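Local coordinates for GTN Reductase (Agrobacterium tumefaciens, PDB 5N6G), which probably acts as an FMN-dependent ene-reductase of the Old Yellow Enzyme family, reducing activated carbon-carbon double bonds with electrons from NADH or NADPH, at residues 79-82 and 83-87. Numbering follows the deposited sequence.
Sequences GWKK and ITDGV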
loop_
_atom_site.group_PDB
_atom_site.type_symbol
_atom_site.label_atom_id
_atom_site.label_comp_id
_atom_site.label_asym_id
_atom_site.label_seq_id
_atom_site.Cartn_x
_atom_site.Cartn_y
_atom_site.Cartn_z
ATOM N N GLY A 79 10.002 0.634 -17.390
ATOM C CA GLY A 79 8.566 0.491 -17.569
ATOM C C GLY A 79 7.774 1.446 -16.699
ATOM O O GLY A 79 6.768 2.011 -17.131
ATOM N N TRP A 80 8.201 1.626 -15.445
ATOM C CA TRP A 80 7.535 2.602 -14.595
ATOM C C TRP A 80 7.714 4.029 -15.100
ATOM O O TRP A 80 6.813 4.874 -14.921
ATOM C CB TRP A 80 8.056 2.499 -13.177
ATOM C CG TRP A 80 7.486 1.388 -12.360
ATOM C CD1 TRP A 80 8.191 0.392 -11.745
ATOM C CD2 TRP A 80 6.108 1.177 -12.007
ATOM N NE1 TRP A 80 7.347 -0.422 -11.038
ATOM C CE2 TRP A 80 6.061 0.025 -11.189
ATOM C CE3 TRP A 80 4.916 1.840 -12.305
ATOM C CZ2 TRP A 80 4.868 -0.473 -10.659
ATOM C CZ3 TRP A 80 3.716 1.319 -11.785
ATOM C CH2 TRP A 80 3.715 0.184 -10.973
ATOM N N LYS A 81 8.872 4.339 -15.695
ATOM C CA LYS A 81 9.081 5.689 -16.206
ATOM C C LYS A 81 8.061 6.034 -17.282
ATOM O O LYS A 81 7.590 7.171 -17.355
ATOM C CB LYS A 81 10.514 5.828 -16.726
ATOM C CG LYS A 81 10.892 7.224 -17.192
ATOM C CD LYS A 81 10.913 8.221 -16.033
ATOM C CE LYS A 81 11.425 9.591 -16.472
ATOM N NZ LYS A 81 11.447 10.558 -15.343
ATOM N N LYS A 82 7.701 5.075 -18.128
ATOM C CA LYS A 82 6.658 5.342 -19.116
ATOM C C LYS A 82 5.338 5.682 -18.432
ATOM O O LYS A 82 4.603 6.569 -18.889
ATOM C CB LYS A 82 6.497 4.136 -20.039
ATOM C CG LYS A 82 5.543 4.368 -21.193
ATOM C CD LYS A 82 5.275 3.074 -21.959
ATOM C CE LYS A 82 4.656 3.352 -23.320
ATOM N NZ LYS A 82 5.636 3.137 -24.432
ATOM N N ILE A 83 5.032 4.989 -17.330
ATOM C CA ILE A 83 3.791 5.207 -16.593
ATOM C C ILE A 83 3.786 6.578 -15.920
ATOM O O ILE A 83 2.810 7.332 -16.028
ATOM C CB ILE A 83 3.582 4.075 -15.576
ATOM C CG1 ILE A 83 3.251 2.785 -16.330
ATOM C CG2 ILE A 83 2.490 4.447 -14.569
ATOM C CD1 ILE A 83 3.257 1.572 -15.494
ATOM N N THR A 84 4.856 6.919 -15.188
ATOM C CA THR A 84 4.859 8.200 -14.487
ATOM C C THR A 84 4.884 9.361 -15.474
ATOM O O THR A 84 4.205 10.373 -15.268
ATOM C CB THR A 84 6.030 8.301 -13.502
ATOM O OG1 THR A 84 7.274 8.346 -14.208
ATOM C CG2 THR A 84 6.042 7.137 -12.533
ATOM N N ASP A 85 5.634 9.232 -16.573
ATOM C CA ASP A 85 5.584 10.271 -17.600
ATOM C C ASP A 85 4.158 10.453 -18.127
ATOM O O ASP A 85 3.696 11.585 -18.321
ATOM C CB ASP A 85 6.521 9.923 -18.746
ATOM C CG ASP A 85 7.992 10.145 -18.415
ATOM O OD1 ASP A 85 8.313 10.739 -17.357
ATOM O OD2 ASP A 85 8.831 9.721 -19.254
ATOM N N GLY A 86 3.454 9.347 -18.393
ATOM C CA GLY A 86 2.110 9.459 -18.941
ATOM C C GLY A 86 1.143 10.088 -17.956
ATOM O O GLY A 86 0.322 10.938 -18.325
ATOM N N VAL A 87 1.224 9.678 -16.691
ATOM C CA VAL A 87 0.367 10.261 -15.665
ATOM C C VAL A 87 0.669 11.744 -15.532
ATOM O O VAL A 87 -0.246 12.582 -15.441
ATOM C CB VAL A 87 0.559 9.509 -14.340
ATOM C CG1 VAL A 87 -0.084 10.281 -13.171
ATOM C CG2 VAL A 87 0.038 8.074 -14.443
#
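The indole of W80 meets the side chain of I83 at its benzene half: CD1 of I83 reaches obliquely to CE3 of W80 at 3.6 Å, the two side chains lying side by side and pointing the same way. F172 makes an edge-to-face contact with the indole, and NE1 of W80 donates to the carbonyl oxygen of G70. The other flat group, the D85 carboxylate, belongs to a side chain that crosses that of K81 at a slant. CG of D85 lies 3.2 Å from O of K81, an oxygen that, like OD2 of D85, can only accept. With CG of K81 trans to the backbone N (chi1 -176°) and the chain bent at chi2, CE of K81 comes 3.4 Å from OD1 of D85, while NZ of K81 stays 3.7 Å from that oxygen, a long salt bridge. The main chain is helical, with i to i-4 bonds: N of T84 binds O of W80 at 2.8 Å, D85 and G86 follow suit, and the bond from N of I83 to O of G79, at 3.5 Å, is weak. The hydroxyl of T84 bonds to the carbonyl oxygen of A170.

Helix 74-89 is the crossover of a beta-alpha-beta unit in the TIM barrel, between strands 50-57 and 94-99. Its W80 and I83 also pack on helix 36-43. The chemistry is thus divided: apolar contacts on the buried side, and a charge pair whose length suggests only modest electrostatic stabilisation.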